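Local coordinates for gram-negative insecticidal protein (Chromobacterium piscinae, PDB 6FBM) that acts as an insecticidal toxin of the membrane attack complex/perforin family and probably forms pores in target-cell membranes, at residues A322-V327 and A371-D376; V343-T348 and V355-Q360; K316-D321 and S511-M516; Y415-D420 and P435-V440. All coordinates share one frame; numbering follows the deposited sequence.

Contact 1: residues A322-V327 and A371-D376; sequences ARPPMV and APIFKD
Met326 and Ala371 meet because the methionine chain folds back. CG sits anti to the carbonyl carbon (chi1 -58°), and further bends at chi2 and chi3 bring the thioether up to the start of 371-376. The contact joins two sheets of the C-terminal beta-rich domain, probably the beta-tripod part of the protein. Met326 begins a strand of a three-stranded antiparallel sheet, while Ile373 begins a strand of a four-stranded mixed sheet. SD accepts a weak hydrogen bond from Ala371 N. It is long, at 3.5 Å, but nearly straight, at 172°. The methyl CE then packs on Ala371 CB at 3.8 Å. Pro324 CG lies 3.2 Å from Ala371 O. The proline ring and Ile373 lie alongside each other, pointing opposite ways, with Pro324 CB 3.7 Å from Ile373 CD1. Ile373 CG1 stands between its own backbone N and carbonyl carbon (chi1 57°), which turns the CD1 end toward the proline. Pro346 of strand 342-346 touches Pro324, Met326 and Ile373 and links them into one apolar patch. Pro324 O accepts a hydrogen bond from His370 ND1. Further back along the chain, Ala322 CA rests 4.1 Å from Pro372 CB.

Contact 2: residues V343-T348 and V355-Q360; sequences VFNPST and VGQFGQ
An antiparallel strand pair joins Phe344 to Phe358 within a three-stranded sheet, with 342-346 in the middle and 358-360 at an outer edge. Phe344 N bonds Phe358 O at 2.9 Å, and Phe358 N bonds Phe344 O at 2.9 Å. These two form the hydrogen-bonded pair. Val343 and Gly359 form the adjoining non-hydrogen-bonded pair. Val343 lies against the amide of Gln357, with Val343 CB 3.3 Å from Gln357 OE1. The same amide turns NE2 toward Asn345. Gln357 NE2 gives a hydrogen bond of 3.1 Å to Asn345 OD1. OD1 lies in the plane of the glutamine amide, and the two amides are nearly coplanar, 29° apart. Gln357 OE1 also accepts from Met422 N, so both ends of this amide are fixed. On the other face, Phe344 CG lies beside its backbone N (chi1 -65°), and the ring reaches Gln360. The ring and amide planes are only 13° apart, and Phe344 CE1 is 3.1 Å from Gln360 OE1. That oxygen also sits at the edge of the Phe358 ring, in its plane. Gln360 NE2 bonds Asn362 OD1 and Val366 O, and its OE1 accepts from Asp368 N. The alternation of a hydrogen-bonded and a non-hydrogen-bonded pair is that of an antiparallel beta ladder, here placing 358-360 at the edge of a three-stranded sheet.

Contact 3: residues K316-D321 and S511-M516; sequences KVLLMD and SAIASM
Ile513 lies at the apolar centre, between Met320 and Leu318. Its CG2 meets Met320 CE at 3.8 Å, and its CG1 meets Leu318 CB at 4.1 Å. Met320 CG is anti to its backbone N (chi1 -168°), and a bend at chi3 lays the thioether obliquely across the isoleucine. Phe374 of strand 373-376 packs on both Met320 and Ile513. On the opposite face, Leu319 CD1 touches Met516 CA at 3.8 Å, and the Ala514 methyl faces Lys316. Between the faces runs a parallel strand pair, which adds 513-515 as an outer strand of the mixed four-stranded sheet. Leu318 N bonds Ala512 O at 3.0 Å, Ala514 N bonds Leu318 O at 3.1 Å, and Met320 N bonds Ala514 O at 2.7 Å. Val317 N adds a weak bond to Ala512 O. At the polar edge, the bent aliphatic chain of Lys316 runs alongside the backbone, its CD in carbon-to-oxygen contact with Ile513 O at 3.0 Å. At the other end Ser515 is the N-cap of helix 516-524. The side chains add mainly apolar contact, so the join rests mainly on main-chain bonds between the chain's last strand and the first strand of this sheet.

Contact 4: residues Y415-D420 and P435-V440; sequences YRALGD and PDYVCV
Arg416 and Val440 carry the backbone bonding. They are an antiparallel hydrogen-bonded pair: Arg416 N bonds Val440 O at 2.8 Å, and Val440 N bonds Arg416 O at 2.9 Å. The second bond is nearly straight, at 170°. The Arg416 guanidinium turns back on its own segment, and NH1 gives a bond to Tyr415 O from above the carbonyl plane. A second polar group gathers at Tyr437. Its CG is anti to the backbone N (chi1 -169°), which carries the hydroxyl across to the loop after the strand. Tyr437 OH donates to Gly419 O at 2.6 Å, in the carbonyl plane; that oxygen lies near the plane of the tyrosine ring, at its edge. A water links the two segments beside it. It accepts from Leu418 N at 2.9 Å, donates to Val438 O at 2.7 Å and adds a weak bond to Tyr437 OH. Apolar side chains also meet. Tyr415 CB meets Cys439 CB at 3.8 Å. Leu418 crosses Val440 at about a right angle, its CD1 3.8 Å from Val440 CG2. In the fold, strand 439-441 is the middle of three, flanked by 383-384 and 415-416. Ala409 of strand 403-410 backs Ala417, Tyr437 and Cys439. The Tyr437 ring meets Trp389 edge-to-face, and Met354 of strand 352-354 touches Tyr437.

Following the chain, contact 3 opens first, at 316-321, and closes only at 511-516, so it encloses all the others. Contact 1 opens next, at 322-327, and closes at 371-376. Contact 2 lies within that loop, between 343 and 360. Contact 4 follows in series, closing a short loop from 415-420 to 435-440. None of the four cross. Contacts 1 and 2 share the sheet of strands 326-331 and 342-346, while contacts 1 and 3 share the mixed sheet through strands 373-376 and 318-321. Thr348 of contact 2 is hydrogen-bonded to Asp436 of contact 4, and Leu318 of contact 3 packs on Val440 of contact 4. Together they bring three sheets of the C-terminal beta-rich region into one body.

Contact 1: residues A322-V327 and A371-D376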
loop_
_atom_site.group_PDB
_atom_site.type_symbol
_atom_site.label_atom_id
_atom_site.label_comp_id
_atom_site.label_asym_id
_atom_site.label_seq_id
_atom_site.Cartn_x
_atom_site.Cartn_y
_atom_site.Cartn_z
ATOM N N ALA A 322 -17.892 -67.846 -8.162
ATOM C CA ALA A 322 -18.433 -69.064 -7.543
ATOM C C ALA A 322 -17.912 -70.352 -8.177
ATOM O O ALA A 322 -18.047 -71.415 -7.566
ATOM C CB ALA A 322 -19.966 -69.057 -7.564
ATOM N N ARG A 323 -17.322 -70.276 -9.381
ATOM C CA ARG A 323 -16.839 -71.460 -10.092
ATOM C C ARG A 323 -15.371 -71.282 -10.518
ATOM O O ARG A 323 -15.046 -71.330 -11.713
ATOM C CB ARG A 323 -17.706 -71.771 -11.332
ATOM C CG ARG A 323 -19.230 -71.937 -11.149
ATOM C CD ARG A 323 -19.857 -71.928 -12.536
ATOM N NE ARG A 323 -21.319 -72.087 -12.554
ATOM C CZ ARG A 323 -22.222 -71.141 -12.262
ATOM N NH1 ARG A 323 -21.866 -69.910 -11.890
ATOM N NH2 ARG A 323 -23.531 -71.434 -12.350
ATOM N N PRO A 324 -14.453 -71.090 -9.540
ATOM C CA PRO A 324 -13.054 -71.044 -9.912
ATOM C C PRO A 324 -12.501 -72.450 -10.190
ATOM O O PRO A 324 -13.160 -73.458 -9.850
ATOM C CB PRO A 324 -12.399 -70.450 -8.667
ATOM C CG PRO A 324 -13.214 -70.987 -7.547
ATOM C CD PRO A 324 -14.618 -71.024 -8.072
ATOM N N PRO A 325 -11.298 -72.524 -10.778
ATOM C CA PRO A 325 -10.691 -73.831 -10.943
ATOM C C PRO A 325 -10.396 -74.493 -9.595
ATOM O O PRO A 325 -9.827 -73.848 -8.731
ATOM C CB PRO A 325 -9.388 -73.546 -11.709
ATOM C CG PRO A 325 -9.580 -72.205 -12.320
ATOM C CD PRO A 325 -10.489 -71.454 -11.373
ATOM N N MET A 326 -10.781 -75.754 -9.430
ATOM C CA MET A 326 -10.514 -76.489 -8.205
ATOM C C MET A 326 -9.361 -77.448 -8.437
ATOM O O MET A 326 -9.346 -78.188 -9.412
ATOM C CB MET A 326 -11.767 -77.242 -7.762
ATOM C CG MET A 326 -12.963 -76.352 -7.548
ATOM S SD MET A 326 -12.777 -75.114 -6.255
ATOM C CE MET A 326 -12.473 -76.124 -4.822
ATOM N N VAL A 327 -8.368 -77.369 -7.561
ATOM C CA VAL A 327 -7.154 -78.161 -7.660
ATOM C C VAL A 327 -7.119 -79.031 -6.412
ATOM O O VAL A 327 -7.511 -78.605 -5.328
ATOM C CB VAL A 327 -5.910 -77.255 -7.764
ATOM C CG1 VAL A 327 -4.624 -78.074 -7.756
ATOM C CG2 VAL A 327 -6.012 -76.357 -8.999
ATOM N N ALA A 371 -15.581 -74.241 -4.436
ATOM C CA ALA A 371 -15.456 -73.333 -3.315
ATOM C C ALA A 371 -15.301 -71.945 -3.895
ATOM O O ALA A 371 -14.391 -71.702 -4.663
ATOM C CB ALA A 371 -14.244 -73.673 -2.466
ATOM N N PRO A 372 -16.182 -71.010 -3.509
ATOM C CA PRO A 372 -16.055 -69.682 -4.063
ATOM C C PRO A 372 -14.786 -68.936 -3.572
ATOM O O PRO A 372 -14.213 -69.252 -2.513
ATOM C CB PRO A 372 -17.324 -68.999 -3.589
ATOM C CG PRO A 372 -17.690 -69.675 -2.330
ATOM C CD PRO A 372 -17.199 -71.079 -2.428
ATOM N N ILE A 373 -14.359 -67.986 -4.385
ATOM C CA ILE A 373 -13.307 -67.047 -4.042
ATOM C C ILE A 373 -13.859 -65.636 -4.138
ATOM O O ILE A 373 -14.806 -65.383 -4.867
ATOM C CB ILE A 373 -12.025 -67.244 -4.895
ATOM C CG1 ILE A 373 -12.302 -67.125 -6.395
ATOM C CG2 ILE A 373 -11.429 -68.602 -4.567
ATOM C CD1 ILE A 373 -11.086 -67.331 -7.270
ATOM N N PHE A 374 -13.312 -64.748 -3.323
ATOM C CA PHE A 374 -13.865 -63.409 -3.134
ATOM C C PHE A 374 -12.771 -62.373 -3.272
ATOM O O PHE A 374 -11.626 -62.616 -2.913
ATOM C CB PHE A 374 -14.515 -63.292 -1.773
ATOM C CG PHE A 374 -15.643 -64.252 -1.560
ATOM C CD1 PHE A 374 -16.925 -63.914 -1.938
ATOM C CD2 PHE A 374 -15.435 -65.464 -0.970
ATOM C CE1 PHE A 374 -17.980 -64.789 -1.729
ATOM C CE2 PHE A 374 -16.490 -66.348 -0.755
ATOM C CZ PHE A 374 -17.774 -66.002 -1.122
ATOM N N LYS A 375 -13.135 -61.232 -3.833
ATOM C CA LYS A 375 -12.215 -60.135 -4.037
ATOM C C LYS A 375 -12.728 -58.887 -3.321
ATOM O O LYS A 375 -13.903 -58.549 -3.412
ATOM C CB LYS A 375 -12.046 -59.863 -5.526
ATOM C CG LYS A 375 -11.232 -58.617 -5.816
ATOM C CD LYS A 375 -10.824 -58.536 -7.283
ATOM C CE LYS A 375 -10.076 -57.243 -7.571
ATOM N NZ LYS A 375 -9.173 -57.418 -8.742
ATOM N N ASP A 376 -11.820 -58.215 -2.622
ATOM C CA ASP A 376 -12.104 -56.960 -1.962
ATOM C C ASP A 376 -12.077 -55.841 -3.012
ATOM O O ASP A 376 -11.072 -55.171 -3.190
ATOM C CB ASP A 376 -11.074 -56.738 -0.842
ATOM C CG ASP A 376 -11.496 -55.653 0.152
ATOM O OD1 ASP A 376 -12.430 -54.869 -0.153
ATOM O OD2 ASP A 376 -10.898 -55.609 1.252
#

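Contact 2: residues V343-T348 and V355-Q360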
loop_
_atom_site.group_PDB
_atom_site.type_symbol
_atom_site.label_atom_id
_atom_site.label_comp_id
_atom_site.label_asym_id
_atom_site.label_seq_id
_atom_site.Cartn_x
_atom_site.Cartn_y
_atom_site.Cartn_z
ATOM N N VAL A 343 -9.928 -83.186 -0.559
ATOM C CA VAL A 343 -10.138 -81.768 -0.435
ATOM C C VAL A 343 -9.527 -81.061 -1.608
ATOM O O VAL A 343 -8.584 -81.540 -2.233
ATOM C CB VAL A 343 -9.573 -81.191 0.872
ATOM C CG1 VAL A 343 -10.363 -81.722 2.065
ATOM C CG2 VAL A 343 -8.073 -81.475 1.018
ATOM N N PHE A 344 -10.098 -79.912 -1.917
ATOM C CA PHE A 344 -9.727 -79.163 -3.097
ATOM C C PHE A 344 -9.648 -77.679 -2.742
ATOM O O PHE A 344 -10.543 -77.156 -2.080
ATOM C CB PHE A 344 -10.742 -79.413 -4.241
ATOM C CG PHE A 344 -10.764 -80.828 -4.748
ATOM C CD1 PHE A 344 -11.381 -81.851 -4.017
ATOM C CD2 PHE A 344 -10.196 -81.143 -5.962
ATOM C CE1 PHE A 344 -11.392 -83.145 -4.472
ATOM C CE2 PHE A 344 -10.219 -82.449 -6.449
ATOM C CZ PHE A 344 -10.818 -83.457 -5.700
ATOM N N ASN A 345 -8.564 -77.039 -3.173
ATOM C CA ASN A 345 -8.412 -75.602 -3.129
ATOM C C ASN A 345 -8.861 -74.974 -4.441
ATOM O O ASN A 345 -8.615 -75.533 -5.499
ATOM C CB ASN A 345 -6.953 -75.218 -2.925
ATOM C CG ASN A 345 -6.421 -75.645 -1.600
ATOM O OD1 ASN A 345 -7.169 -75.923 -0.680
ATOM N ND2 ASN A 345 -5.122 -75.708 -1.504
ATOM N N PRO A 346 -9.492 -73.791 -4.364
ATOM C CA PRO A 346 -9.747 -73.018 -5.559
ATOM C C PRO A 346 -8.501 -72.247 -5.943
ATOM O O PRO A 346 -7.772 -71.790 -5.069
ATOM C CB PRO A 346 -10.842 -72.053 -5.125
ATOM C CG PRO A 346 -10.585 -71.833 -3.676
ATOM C CD PRO A 346 -9.944 -73.086 -3.150
ATOM N N SER A 347 -8.239 -72.142 -7.236
ATOM C CA SER A 347 -7.107 -71.363 -7.708
ATOM C C SER A 347 -7.487 -69.928 -7.643
ATOM O O SER A 347 -8.598 -69.569 -8.020
ATOM C CB SER A 347 -6.682 -71.758 -9.129
ATOM O OG SER A 347 -6.042 -73.018 -9.119
ATOM N N THR A 348 -6.548 -69.114 -7.174
ATOM C CA THR A 348 -6.765 -67.694 -6.963
ATOM C C THR A 348 -5.813 -66.845 -7.778
ATOM O O THR A 348 -4.658 -67.229 -7.997
ATOM C CB THR A 348 -6.601 -67.326 -5.457
ATOM O OG1 THR A 348 -5.349 -67.790 -4.955
ATOM C CG2 THR A 348 -7.721 -67.928 -4.633
ATOM N N VAL A 355 -11.366 -68.652 0.828
ATOM C CA VAL A 355 -11.931 -68.636 2.187
ATOM C C VAL A 355 -12.091 -70.018 2.833
ATOM O O VAL A 355 -12.357 -70.110 4.043
ATOM C CB VAL A 355 -13.272 -67.906 2.216
ATOM C CG1 VAL A 355 -13.044 -66.450 1.855
ATOM C CG2 VAL A 355 -14.288 -68.549 1.286
ATOM N N GLY A 356 -11.913 -71.088 2.045
ATOM C CA GLY A 356 -12.095 -72.449 2.537
ATOM C C GLY A 356 -11.808 -73.484 1.486
ATOM O O GLY A 356 -11.701 -73.152 0.305
ATOM N N GLN A 357 -11.648 -74.730 1.935
ATOM C CA GLN A 357 -11.522 -75.893 1.044
ATOM C C GLN A 357 -12.871 -76.438 0.691
ATOM O O GLN A 357 -13.810 -76.341 1.481
ATOM C CB GLN A 357 -10.725 -77.030 1.692
ATOM C CG GLN A 357 -9.287 -77.005 1.274
ATOM C CD GLN A 357 -8.451 -78.003 1.991
ATOM O OE1 GLN A 357 -8.899 -78.674 2.920
ATOM N NE2 GLN A 357 -7.209 -78.109 1.573
ATOM N N PHE A 358 -12.943 -77.037 -0.488
ATOM C CA PHE A 358 -14.067 -77.901 -0.807
ATOM C C PHE A 358 -13.743 -79.325 -0.344
ATOM O O PHE A 358 -12.628 -79.809 -0.601
ATOM C CB PHE A 358 -14.395 -77.891 -2.303
ATOM C CG PHE A 358 -15.669 -78.568 -2.606
ATOM C CD1 PHE A 358 -16.868 -77.877 -2.483
ATOM C CD2 PHE A 358 -15.706 -79.918 -2.911
ATOM C CE1 PHE A 358 -18.090 -78.512 -2.699
ATOM C CE2 PHE A 358 -16.926 -80.564 -3.140
ATOM C CZ PHE A 358 -18.104 -79.853 -3.038
ATOM N N GLY A 359 -14.699 -79.975 0.320
ATOM C CA GLY A 359 -14.502 -81.339 0.824
ATOM C C GLY A 359 -15.425 -82.376 0.210
ATOM O O GLY A 359 -16.577 -82.075 -0.083
ATOM N N GLN A 360 -14.923 -83.601 0.050
ATOM C CA GLN A 360 -15.655 -84.717 -0.568
ATOM C C GLN A 360 -15.457 -86.007 0.197
ATOM O O GLN A 360 -14.331 -86.319 0.602
ATOM C CB GLN A 360 -15.050 -85.028 -1.912
ATOM C CG GLN A 360 -15.729 -84.368 -3.059
ATOM C CD GLN A 360 -14.751 -83.989 -4.118
ATOM O OE1 GLN A 360 -14.439 -82.816 -4.272
ATOM N NE2 GLN A 360 -14.277 -84.973 -4.867
#

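Contact 3: residues K316-D321 and S511-M516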
loop_
_atom_site.group_PDB
_atom_site.type_symbol
_atom_site.label_atom_id
_atom_site.label_comp_id
_atom_site.label_asym_id
_atom_site.label_seq_id
_atom_site.Cartn_x
_atom_site.Cartn_y
_atom_site.Cartn_z
ATOM N N LYS A 316 -22.847 -54.422 -1.397
ATOM C CA LYS A 316 -22.255 -55.568 -2.039
ATOM C C LYS A 316 -20.780 -55.262 -2.279
ATOM O O LYS A 316 -20.411 -54.696 -3.315
ATOM C CB LYS A 316 -22.973 -55.877 -3.364
ATOM C CG LYS A 316 -24.493 -56.061 -3.290
ATOM C CD LYS A 316 -24.858 -57.495 -3.053
ATOM C CE LYS A 316 -26.311 -57.717 -2.631
ATOM N NZ LYS A 316 -27.203 -57.946 -3.806
ATOM N N VAL A 317 -19.932 -55.639 -1.322
ATOM C CA VAL A 317 -18.505 -55.261 -1.368
ATOM C C VAL A 317 -17.530 -56.373 -1.630
ATOM O O VAL A 317 -16.329 -56.118 -1.789
ATOM C CB VAL A 317 -18.082 -54.532 -0.082
ATOM C CG1 VAL A 317 -18.809 -53.204 0.008
ATOM C CG2 VAL A 317 -18.321 -55.391 1.182
ATOM N N LEU A 318 -18.031 -57.606 -1.700
ATOM C CA LEU A 318 -17.216 -58.744 -2.076
ATOM C C LEU A 318 -17.635 -59.189 -3.448
ATOM O O LEU A 318 -18.787 -59.511 -3.686
ATOM C CB LEU A 318 -17.368 -59.861 -1.059
ATOM C CG LEU A 318 -16.781 -59.584 0.323
ATOM C CD1 LEU A 318 -17.085 -60.720 1.301
ATOM C CD2 LEU A 318 -15.276 -59.358 0.247
ATOM N N LEU A 319 -16.666 -59.210 -4.344
ATOM C CA LEU A 319 -16.850 -59.706 -5.682
ATOM C C LEU A 319 -16.562 -61.192 -5.635
ATOM O O LEU A 319 -15.432 -61.602 -5.364
ATOM C CB LEU A 319 -15.875 -58.978 -6.594
ATOM C CG LEU A 319 -15.914 -59.196 -8.101
ATOM C CD1 LEU A 319 -17.271 -58.891 -8.693
ATOM C CD2 LEU A 319 -14.820 -58.356 -8.733
ATOM N N MET A 320 -17.592 -61.992 -5.909
ATOM C CA MET A 320 -17.486 -63.457 -5.899
ATOM C C MET A 320 -17.265 -64.057 -7.297
ATOM O O MET A 320 -17.859 -63.643 -8.302
ATOM C CB MET A 320 -18.753 -64.060 -5.316
ATOM C CG MET A 320 -18.640 -65.524 -5.001
ATOM S SD MET A 320 -20.057 -66.117 -4.051
ATOM C CE MET A 320 -21.401 -65.918 -5.233
ATOM N N ASP A 321 -16.413 -65.067 -7.330
ATOM C CA ASP A 321 -16.323 -65.994 -8.435
ATOM C C ASP A 321 -16.685 -67.361 -7.838
ATOM O O ASP A 321 -15.904 -67.930 -7.075
ATOM C CB ASP A 321 -14.911 -65.949 -9.016
ATOM C CG ASP A 321 -14.691 -66.979 -10.100
ATOM O OD1 ASP A 321 -15.601 -67.794 -10.339
ATOM O OD2 ASP A 321 -13.594 -67.012 -10.666
ATOM N N SER A 511 -26.154 -60.533 1.326
ATOM C CA SER A 511 -26.182 -59.084 1.120
ATOM C C SER A 511 -24.814 -58.439 0.863
ATOM O O SER A 511 -24.765 -57.350 0.301
ATOM C CB SER A 511 -26.906 -58.368 2.275
ATOM O OG SER A 511 -26.364 -58.706 3.530
ATOM N N ALA A 512 -23.721 -59.115 1.245
ATOM C CA ALA A 512 -22.346 -58.590 1.086
ATOM C C ALA A 512 -21.671 -59.037 -0.201
ATOM O O ALA A 512 -20.556 -58.587 -0.526
ATOM C CB ALA A 512 -21.498 -58.985 2.288
ATOM N N ILE A 513 -22.365 -59.887 -0.959
ATOM C CA ILE A 513 -21.755 -60.660 -2.032
ATOM C C ILE A 513 -22.423 -60.416 -3.382
ATOM O O ILE A 513 -23.645 -60.258 -3.469
ATOM C CB ILE A 513 -21.830 -62.138 -1.617
ATOM C CG1 ILE A 513 -20.513 -62.515 -0.979
ATOM C CG2 ILE A 513 -22.178 -63.098 -2.767
ATOM C CD1 ILE A 513 -20.639 -63.766 -0.134
ATOM N N ALA A 514 -21.617 -60.417 -4.434
ATOM C CA ALA A 514 -22.169 -60.347 -5.777
ATOM C C ALA A 514 -21.206 -60.938 -6.767
ATOM O O ALA A 514 -19.985 -60.823 -6.585
ATOM C CB ALA A 514 -22.499 -58.920 -6.168
ATOM N N SER A 515 -21.769 -61.565 -7.803
ATOM C CA SER A 515 -20.990 -62.070 -8.927
ATOM C C SER A 515 -20.546 -60.913 -9.812
ATOM O O SER A 515 -21.060 -59.810 -9.666
ATOM C CB SER A 515 -21.805 -63.056 -9.757
ATOM O OG SER A 515 -22.944 -62.407 -10.310
ATOM N N MET A 516 -19.628 -61.183 -10.736
ATOM C CA MET A 516 -19.174 -60.195 -11.704
ATOM C C MET A 516 -20.335 -59.417 -12.311
ATOM O O MET A 516 -20.355 -58.196 -12.264
ATOM C CB MET A 516 -18.333 -60.831 -12.811
ATOM C CG MET A 516 -17.603 -59.810 -13.694
ATOM S SD MET A 516 -16.389 -58.712 -12.839
ATOM C CE MET A 516 -16.246 -57.271 -13.923
#

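Contact 4: residues Y415-D420 and P435-V440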
loop_
_atom_site.group_PDB
_atom_site.type_symbol
_atom_site.label_atom_id
_atom_site.label_comp_id
_atom_site.label_asym_id
_atom_site.label_seq_id
_atom_site.Cartn_x
_atom_site.Cartn_y
_atom_site.Cartn_z
ATOM N N TYR A 415 -12.386 -60.365 12.491
ATOM C CA TYR A 415 -12.656 -61.163 11.292
ATOM C C TYR A 415 -13.053 -62.617 11.626
ATOM O O TYR A 415 -12.992 -63.041 12.767
ATOM C CB TYR A 415 -11.450 -61.127 10.375
ATOM C CG TYR A 415 -11.092 -59.760 9.898
ATOM C CD1 TYR A 415 -10.501 -58.830 10.757
ATOM C CD2 TYR A 415 -11.325 -59.370 8.563
ATOM C CE1 TYR A 415 -10.171 -57.558 10.314
ATOM C CE2 TYR A 415 -10.990 -58.092 8.113
ATOM C CZ TYR A 415 -10.421 -57.198 8.989
ATOM O OH TYR A 415 -10.092 -55.968 8.538
ATOM N N ARG A 416 -13.488 -63.351 10.609
ATOM C CA ARG A 416 -13.947 -64.730 10.769
ATOM C C ARG A 416 -13.478 -65.571 9.609
ATOM O O ARG A 416 -13.378 -65.082 8.491
ATOM C CB ARG A 416 -15.478 -64.781 10.736
ATOM C CG ARG A 416 -16.180 -63.944 11.772
ATOM C CD ARG A 416 -16.125 -64.616 13.127
ATOM N NE ARG A 416 -16.850 -63.782 14.068
ATOM C CZ ARG A 416 -16.379 -62.699 14.678
ATOM N NH1 ARG A 416 -15.131 -62.309 14.513
ATOM N NH2 ARG A 416 -17.191 -62.013 15.468
ATOM N N ALA A 417 -13.218 -66.847 9.874
ATOM C CA ALA A 417 -12.907 -67.804 8.814
ATOM C C ALA A 417 -14.195 -68.497 8.361
ATOM O O ALA A 417 -15.118 -68.688 9.143
ATOM C CB ALA A 417 -11.888 -68.811 9.300
ATOM N N LEU A 418 -14.258 -68.818 7.074
ATOM C CA LEU A 418 -15.445 -69.419 6.475
ATOM C C LEU A 418 -15.331 -70.927 6.259
ATOM O O LEU A 418 -16.350 -71.606 6.103
ATOM C CB LEU A 418 -15.761 -68.749 5.156
ATOM C CG LEU A 418 -15.881 -67.218 5.179
ATOM C CD1 LEU A 418 -16.479 -66.727 3.860
ATOM C CD2 LEU A 418 -16.739 -66.737 6.357
ATOM N N GLY A 419 -14.104 -71.456 6.292
ATOM C CA GLY A 419 -13.892 -72.877 6.153
ATOM C C GLY A 419 -12.543 -73.348 6.620
ATOM O O GLY A 419 -11.565 -72.619 6.533
ATOM N N ASP A 420 -12.497 -74.596 7.086
ATOM C CA ASP A 420 -11.241 -75.201 7.504
ATOM C C ASP A 420 -10.501 -75.789 6.324
ATOM O O ASP A 420 -11.029 -75.887 5.236
ATOM C CB ASP A 420 -11.488 -76.250 8.584
ATOM C CG ASP A 420 -12.000 -75.649 9.876
ATOM O OD1 ASP A 420 -11.745 -74.465 10.146
ATOM O OD2 ASP A 420 -12.669 -76.365 10.635
ATOM N N PRO A 435 -1.071 -68.623 0.666
ATOM C CA PRO A 435 -0.866 -67.170 0.714
ATOM C C PRO A 435 -2.125 -66.355 0.445
ATOM O O PRO A 435 -2.235 -65.261 0.951
ATOM C CB PRO A 435 0.196 -66.901 -0.390
ATOM C CG PRO A 435 0.788 -68.231 -0.714
ATOM C CD PRO A 435 -0.277 -69.251 -0.413
ATOM N N ASP A 436 -3.067 -66.899 -0.311
ATOM C CA ASP A 436 -4.262 -66.172 -0.707
ATOM C C ASP A 436 -5.492 -66.568 0.098
ATOM O O ASP A 436 -6.610 -66.225 -0.269
ATOM C CB ASP A 436 -4.513 -66.348 -2.217
ATOM C CG ASP A 436 -3.389 -65.782 -3.106
ATOM O OD1 ASP A 436 -2.623 -64.873 -2.639
ATOM O OD2 ASP A 436 -3.316 -66.222 -4.274
ATOM N N TYR A 437 -5.307 -67.261 1.223
ATOM C CA TYR A 437 -6.396 -67.468 2.180
ATOM C C TYR A 437 -6.632 -66.192 2.977
ATOM O O TYR A 437 -5.686 -65.554 3.456
ATOM C CB TYR A 437 -6.098 -68.614 3.147
ATOM C CG TYR A 437 -7.285 -69.050 3.986
ATOM C CD1 TYR A 437 -7.615 -68.381 5.146
ATOM C CD2 TYR A 437 -8.064 -70.142 3.610
ATOM C CE1 TYR A 437 -8.709 -68.775 5.918
ATOM C CE2 TYR A 437 -9.145 -70.553 4.383
ATOM C CZ TYR A 437 -9.453 -69.879 5.541
ATOM O OH TYR A 437 -10.521 -70.278 6.303
ATOM N N VAL A 438 -7.915 -65.853 3.138
ATOM C CA VAL A 438 -8.301 -64.713 3.931
ATOM C C VAL A 438 -9.466 -65.044 4.818
ATOM O O VAL A 438 -10.247 -65.971 4.543
ATOM C CB VAL A 438 -8.671 -63.483 3.057
ATOM C CG1 VAL A 438 -7.463 -63.033 2.264
ATOM C CG2 VAL A 438 -9.848 -63.789 2.129
ATOM N N CYS A 439 -9.565 -64.257 5.882
ATOM C CA CYS A 439 -10.757 -64.180 6.698
ATOM C C CYS A 439 -11.553 -62.981 6.245
ATOM O O CYS A 439 -11.031 -62.104 5.565
ATOM C CB CYS A 439 -10.362 -64.043 8.162
ATOM S SG CYS A 439 -9.408 -65.431 8.716
ATOM N N VAL A 440 -12.809 -62.951 6.657
ATOM C CA VAL A 440 -13.767 -61.971 6.212
ATOM C C VAL A 440 -14.196 -61.199 7.434
ATOM O O VAL A 440 -14.337 -61.788 8.503
ATOM C CB VAL A 440 -14.974 -62.674 5.556
ATOM C CG1 VAL A 440 -15.998 -61.642 5.044
ATOM C CG2 VAL A 440 -14.484 -63.535 4.394
HETATM O O HOH W 1 -12.166 -67.649 5.443
#